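Local coordinates for amino acid ABC transporter, binding protein (Thermus thermophilus, PDB 3VV5) that binds the lysine analogue S-(2-aminoethyl)-L-cysteine (L-thialysine) as the periplasmic solute-binding component of an amino acid ABC transporter, at residues R27-I32 against L232-A237; L88-L91 against R95-F98; A101-G104 against E108-R111. All coordinates share one frame; numbering follows the deposited sequence.

Interaction 1 (R27-I32 against L232-A237); sequences RSFEEI and LNRALA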
# COMPACT_ATOMS: atom_id res chain seq x y z
N ARG A 27 5.14 22.13 1.08
CA ARG A 27 5.57 22.81 2.30
C ARG A 27 6.77 22.11 2.93
O ARG A 27 6.80 20.90 3.05
CB ARG A 27 4.43 22.87 3.33
CG ARG A 27 3.08 23.40 2.83
CD ARG A 27 2.14 23.71 4.01
NE ARG A 27 1.66 22.49 4.66
CZ ARG A 27 1.21 22.42 5.91
NH1 ARG A 27 0.79 21.26 6.40
NH2 ARG A 27 1.17 23.50 6.69
N SER A 28 7.76 22.90 3.34
CA SER A 28 8.91 22.37 4.06
C SER A 28 8.49 21.99 5.48
O SER A 28 7.43 22.43 5.96
CB SER A 28 10.00 23.43 4.14
OG SER A 28 9.64 24.35 5.15
N PHE A 29 9.33 21.22 6.16
CA PHE A 29 9.02 20.75 7.51
C PHE A 29 8.81 21.89 8.50
O PHE A 29 7.90 21.85 9.33
CB PHE A 29 10.12 19.81 8.04
CG PHE A 29 9.87 19.37 9.46
CD1 PHE A 29 8.79 18.56 9.76
CD2 PHE A 29 10.70 19.82 10.49
CE1 PHE A 29 8.52 18.17 11.09
CE2 PHE A 29 10.46 19.44 11.81
CZ PHE A 29 9.36 18.61 12.11
N GLU A 30 9.69 22.89 8.42
CA GLU A 30 9.60 24.09 9.24
C GLU A 30 8.23 24.81 9.06
O GLU A 30 7.57 25.20 10.04
CB GLU A 30 10.82 25.01 8.98
CG GLU A 30 11.41 25.03 7.50
CD GLU A 30 12.74 24.25 7.32
OE1 GLU A 30 13.68 24.45 8.11
OE2 GLU A 30 12.87 23.45 6.37
N GLU A 31 7.78 24.92 7.82
CA GLU A 31 6.46 25.46 7.49
C GLU A 31 5.29 24.63 8.04
O GLU A 31 4.35 25.18 8.59
CB GLU A 31 6.32 25.64 5.99
CG GLU A 31 7.12 26.82 5.46
CD GLU A 31 7.79 26.52 4.14
OE1 GLU A 31 7.12 25.96 3.23
OE2 GLU A 31 8.99 26.85 4.01
N ILE A 32 5.37 23.31 7.88
CA ILE A 32 4.37 22.40 8.45
C ILE A 32 4.36 22.55 9.97
O ILE A 32 3.31 22.72 10.57
CB ILE A 32 4.63 20.94 7.99
CG1 ILE A 32 4.38 20.82 6.48
CG2 ILE A 32 3.75 19.96 8.76
CD1 ILE A 32 5.18 19.76 5.73
N LEU A 232 10.60 12.93 7.98
CA LEU A 232 9.87 11.67 7.98
C LEU A 232 10.83 10.50 8.19
O LEU A 232 10.52 9.57 8.95
CB LEU A 232 9.01 11.48 6.71
CG LEU A 232 7.90 12.52 6.52
CD1 LEU A 232 7.26 12.35 5.11
CD2 LEU A 232 6.82 12.37 7.57
N ASN A 233 11.98 10.54 7.54
CA ASN A 233 13.00 9.50 7.75
C ASN A 233 13.45 9.42 9.20
O ASN A 233 13.64 8.33 9.75
CB ASN A 233 14.21 9.74 6.82
CG ASN A 233 14.01 9.16 5.44
OD1 ASN A 233 13.36 8.11 5.28
ND2 ASN A 233 14.55 9.82 4.44
N ARG A 234 13.65 10.59 9.80
CA ARG A 234 14.09 10.65 11.19
C ARG A 234 13.06 10.00 12.13
O ARG A 234 13.40 9.13 12.93
CB ARG A 234 14.40 12.09 11.61
CG ARG A 234 14.71 12.19 13.14
CD ARG A 234 15.03 13.60 13.63
NE ARG A 234 13.87 14.50 13.57
CZ ARG A 234 13.69 15.44 12.63
NH1 ARG A 234 12.62 16.23 12.67
NH2 ARG A 234 14.57 15.58 11.65
N ALA A 235 11.80 10.41 12.01
CA ALA A 235 10.73 9.86 12.83
C ALA A 235 10.55 8.35 12.63
O ALA A 235 10.35 7.63 13.59
CB ALA A 235 9.39 10.62 12.60
N LEU A 236 10.65 7.86 11.39
CA LEU A 236 10.53 6.43 11.11
C LEU A 236 11.64 5.65 11.81
O LEU A 236 11.38 4.65 12.49
CB LEU A 236 10.55 6.15 9.58
CG LEU A 236 10.46 4.66 9.16
CD1 LEU A 236 9.16 4.02 9.61
CD2 LEU A 236 10.67 4.43 7.63
N ALA A 237 12.87 6.12 11.66
CA ALA A 237 14.01 5.47 12.30
C ALA A 237 13.88 5.49 13.83
O ALA A 237 14.18 4.48 14.49
CB ALA A 237 15.33 6.11 11.86
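Phe29 and Arg234 are the pair that meets here, and the contact is slight: 52 Å² buried in all, with no hydrogen bond between the two segments. Arg234 NH1 comes to 4.0 Å from Phe29 CE2 and lies nearly as close to CZ, so NH1 approaches the CE2-CZ side of the ring obliquely. The guanidinium presents its edge, and the two planes stand 72° apart. With CZ of Arg234 5.7 Å from the centroid of the Phe29 ring, any cation-pi attraction is weak at most. The arginine reaches this far because CG is anti to the backbone N (chi1 173°) and the chain then bends at chi3 (67°), turning the guanidinium back toward the ring.

The hydrogen bonds within 27-32 fix the helix start that carries Phe29. Ser28 and Glu31 form a capping box: Glu31 N gives to Ser28 OG at 3.3 Å, and Ser28 N gives to Glu31 OE1 at 3.1 Å, meeting the carboxylate from above its plane.

Helix 29-35 lies at the surface against helix 226-242, where Phe29 also touches Ala231 and Ile32 packs on Leu228, while Leu232 turns to helix 61-72 and strand 206-222.

Interaction 2 (L88-L91 against R95-F98); sequences LIQL and RFDF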
# COMPACT_ATOMS: atom_id res chain seq x y z
N LEU A 88 0.15 10.08 -6.06
CA LEU A 88 1.48 10.66 -6.30
C LEU A 88 1.38 11.98 -7.07
O LEU A 88 2.09 12.94 -6.76
CB LEU A 88 2.42 9.68 -6.99
CG LEU A 88 2.69 8.38 -6.21
CD1 LEU A 88 3.72 7.53 -6.96
CD2 LEU A 88 3.12 8.66 -4.76
N ILE A 89 0.47 12.04 -8.03
CA ILE A 89 0.23 13.27 -8.78
C ILE A 89 -0.25 14.39 -7.87
O ILE A 89 0.31 15.49 -7.88
CB ILE A 89 -0.72 13.03 -9.99
CG1 ILE A 89 0.01 12.11 -10.98
CG2 ILE A 89 -1.10 14.36 -10.67
CD1 ILE A 89 -0.84 11.56 -12.10
N GLN A 90 -1.25 14.12 -7.04
CA GLN A 90 -1.76 15.15 -6.14
C GLN A 90 -0.73 15.59 -5.08
O GLN A 90 -0.76 16.73 -4.65
CB GLN A 90 -3.07 14.74 -5.48
CG GLN A 90 -4.25 14.69 -6.47
CD GLN A 90 -5.56 15.24 -5.88
OE1 GLN A 90 -6.38 15.80 -6.60
NE2 GLN A 90 -5.74 15.10 -4.59
N LEU A 91 0.15 14.67 -4.68
CA LEU A 91 1.22 14.97 -3.74
C LEU A 91 2.14 16.03 -4.35
O LEU A 91 2.47 17.03 -3.71
CB LEU A 91 2.02 13.70 -3.43
CG LEU A 91 3.36 13.80 -2.69
CD1 LEU A 91 3.16 14.45 -1.30
CD2 LEU A 91 4.03 12.44 -2.56
N ARG A 95 -1.35 18.98 -2.65
CA ARG A 95 -2.63 18.69 -1.98
C ARG A 95 -2.42 18.11 -0.57
O ARG A 95 -3.18 18.38 0.36
CB ARG A 95 -3.51 17.77 -2.85
CG ARG A 95 -4.81 17.27 -2.19
CD ARG A 95 -5.93 18.28 -2.26
NE ARG A 95 -7.17 17.89 -1.57
CZ ARG A 95 -8.13 17.12 -2.09
NH1 ARG A 95 -8.00 16.59 -3.29
NH2 ARG A 95 -9.22 16.85 -1.38
N PHE A 96 -1.38 17.29 -0.42
CA PHE A 96 -0.99 16.78 0.89
C PHE A 96 0.52 16.96 1.03
O PHE A 96 1.22 17.17 0.03
CB PHE A 96 -1.33 15.29 1.09
CG PHE A 96 -2.11 14.64 -0.03
CD1 PHE A 96 -3.50 14.62 -0.01
CD2 PHE A 96 -1.45 13.97 -1.06
CE1 PHE A 96 -4.23 13.97 -1.02
CE2 PHE A 96 -2.18 13.33 -2.08
CZ PHE A 96 -3.56 13.33 -2.06
N ASP A 97 1.02 16.86 2.26
CA ASP A 97 2.46 17.00 2.52
C ASP A 97 3.22 15.70 2.29
O ASP A 97 4.36 15.70 1.78
CB ASP A 97 2.69 17.51 3.94
CG ASP A 97 2.01 18.82 4.19
OD1 ASP A 97 2.24 19.75 3.39
OD2 ASP A 97 1.23 18.92 5.16
N PHE A 98 2.60 14.59 2.67
CA PHE A 98 3.13 13.28 2.32
C PHE A 98 2.02 12.26 2.11
O PHE A 98 0.87 12.47 2.49
CB PHE A 98 4.21 12.77 3.30
CG PHE A 98 3.71 12.17 4.61
CD1 PHE A 98 3.63 10.78 4.77
CD2 PHE A 98 3.42 12.99 5.71
CE1 PHE A 98 3.19 10.21 6.00
CE2 PHE A 98 3.01 12.44 6.97
CZ PHE A 98 2.89 11.06 7.11
O HOH W 1 3.52 18.40 -1.21
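Gln90 and Phe96 meet through the CB of the glutamine, 3.7 Å from CZ at the far end of the ring. The Phe96 side chain is nearly eclipsed at chi1 (-6°), an unusual torsion that carries its ring back against Gln90 and Leu91 at the end of helix 87-92. There CD2 lies 4.2 Å from Leu91 CB, and Arg95 CB sits over the centre of one ring face. Leu91 has CG anti to its own N (chi1 168°), which sends CD1 against the backbone of 96-98, 3.5 Å from Asp97 O and almost as near Phe96 O. Gln90 and Arg95 run side by side in the same direction, each with a bend at chi2, their amide and guanidinium planes 64° apart.

The backbone closes the turn: Arg95 N donates to Gln90 O at 3.1 Å, and a water gives one bond to Leu91 O (3.0 Å) and another to Phe96 O. Were Phe96 cut back to an alanine, Gln90 CB and Leu91 CB would probably lose their aromatic partner and a gap would open beside the helix.

The chemistry is therefore divided, with apolar groups packed round the ring while carbonyls at the helix end are satisfied by a backbone N-H and a shared water, joining helix 87-92 to strand 98-100.

Interaction 3 (A101-G104 against E108-R111); sequences ASHG and ERAR. With SLZ (L-thialysine), chain C.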
# COMPACT_ATOMS: atom_id res chain seq x y z
N ALA A 101 0.46 5.02 1.58
CA ALA A 101 -0.61 4.30 0.93
C ALA A 101 -0.08 3.04 0.22
O ALA A 101 -0.57 2.65 -0.85
CB ALA A 101 -1.30 5.23 -0.06
N SER A 102 0.91 2.41 0.84
CA SER A 102 1.47 1.13 0.40
C SER A 102 2.17 1.17 -0.96
O SER A 102 2.15 0.18 -1.69
CB SER A 102 0.37 0.04 0.42
OG SER A 102 -0.02 -0.26 1.75
N HIS A 103 2.81 2.29 -1.30
CA HIS A 103 3.54 2.38 -2.58
C HIS A 103 4.83 1.60 -2.51
O HIS A 103 5.70 1.90 -1.70
CB HIS A 103 3.88 3.82 -2.97
CG HIS A 103 2.69 4.65 -3.34
ND1 HIS A 103 2.25 4.79 -4.64
CD2 HIS A 103 1.84 5.38 -2.58
CE1 HIS A 103 1.19 5.59 -4.67
NE2 HIS A 103 0.93 5.96 -3.43
N GLY A 104 4.94 0.61 -3.39
CA GLY A 104 6.22 -0.04 -3.61
C GLY A 104 7.15 0.93 -4.31
O GLY A 104 6.72 1.73 -5.12
N GLU A 108 10.47 4.19 -11.88
CA GLU A 108 9.61 5.23 -12.43
C GLU A 108 8.99 6.12 -11.38
O GLU A 108 8.95 7.35 -11.53
CB GLU A 108 8.49 4.61 -13.30
CG GLU A 108 8.97 4.23 -14.71
CD GLU A 108 8.60 2.80 -15.13
OE1 GLU A 108 7.41 2.41 -15.01
OE2 GLU A 108 9.51 2.07 -15.59
N ARG A 109 8.50 5.50 -10.30
CA ARG A 109 7.93 6.27 -9.20
C ARG A 109 9.00 7.09 -8.45
O ARG A 109 8.70 8.19 -8.01
CB ARG A 109 7.19 5.39 -8.21
CG ARG A 109 5.84 4.86 -8.65
CD ARG A 109 5.38 3.77 -7.69
NE ARG A 109 4.07 3.21 -8.04
CZ ARG A 109 3.47 2.23 -7.37
NH1 ARG A 109 4.06 1.70 -6.30
NH2 ARG A 109 2.28 1.78 -7.77
N ALA A 110 10.20 6.52 -8.29
CA ALA A 110 11.30 7.18 -7.57
C ALA A 110 11.81 8.45 -8.28
O ALA A 110 12.37 9.34 -7.65
CB ALA A 110 12.44 6.22 -7.32
N ARG A 111 11.62 8.50 -9.60
CA ARG A 111 11.81 9.74 -10.35
C ARG A 111 10.74 10.77 -10.03
O ARG A 111 11.05 11.94 -9.74
CB ARG A 111 11.82 9.47 -11.85
CG ARG A 111 12.92 8.54 -12.29
CD ARG A 111 13.10 8.67 -13.79
NE ARG A 111 13.32 7.37 -14.43
CZ ARG A 111 12.36 6.66 -15.01
NH1 ARG A 111 11.11 7.11 -15.04
NH2 ARG A 111 12.64 5.49 -15.56
N SLZ C . 1.80 -2.23 -3.39
CA SLZ C . 0.86 -1.58 -4.34
CB SLZ C . -0.00 -0.52 -3.60
SG SLZ C . -1.77 -0.86 -3.26
CD SLZ C . -2.11 0.71 -2.39
CE SLZ C . -3.56 1.01 -2.01
NZ SLZ C . -3.55 1.89 -0.82
C SLZ C . 1.76 -0.81 -5.31
O SLZ C . 1.31 -0.57 -6.44
OXT SLZ C . 2.89 -0.48 -4.89
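Arg109 and His103 cross at about a right angle, with the imidazole edge set over the guanidinium. That edge stands about 3.9 Å from Arg109 CZ, above the centre of the guanidinium face, and the two planes are 78° apart. The histidine ring also stacks with Phe84, another residue of the ligand pocket. Arg109 runs fully extended from CG to NE (chi3 180°), which carries the guanidinium from helix 107-112 to the backbone of 102-104 and the bound L-thialysine.

With its face against His103, the guanidinium makes its bonds round its edge. NH1 donates to Gly104 O at 2.9 Å, in the carbonyl plane and on a lone pair, and also to OXT of the ligand at 2.8 Å, almost straight at 176°. NH2 reaches ligand O at 2.9 Å and has a second acceptor in Gly149 O. Gly104 N adds a further bond to OXT at 2.8 Å. At the other groups of the ligand, its N gives to Ser102 O at 3.0 Å and its NZ to Ala101 O at 3.1 Å.

Arginine and ligand carboxylate are thus joined by two hydrogen bonds, while backbone carbonyls take one bond from each amino group and Glu215, Thr151 and Tyr152 add further bonds to the ligand. Such pairing of arginine with the alpha-carboxylate is the familiar mode of amino acid recognition in this family, and the opposed charges probably favour an ionised carboxylate.

How the interactions relate
Interaction 2 sits between the other two. Its centre is about 15 Å from that of interaction 1, and the pair touch through the Arg27 NH1 to Asp97 OD2 salt bridge (2.7 Å) and through Leu232 CD1 on Phe98 CB (3.6 Å). Toward interaction 3, about 12 Å away between centres, Leu88 is the go-between: its CG packs against the His103 ring, and its CD1 lies 3.8 Å from Arg109 CG. Interactions 1 and 3 do not touch, their nearest atoms being about 11 Å apart. Along the chain, 2 and 3 follow in series inside the loop closed by 1. Interaction 3 alone holds the ligand; the Phe96 side chain of interaction 2 is about 12 Å from the ligand.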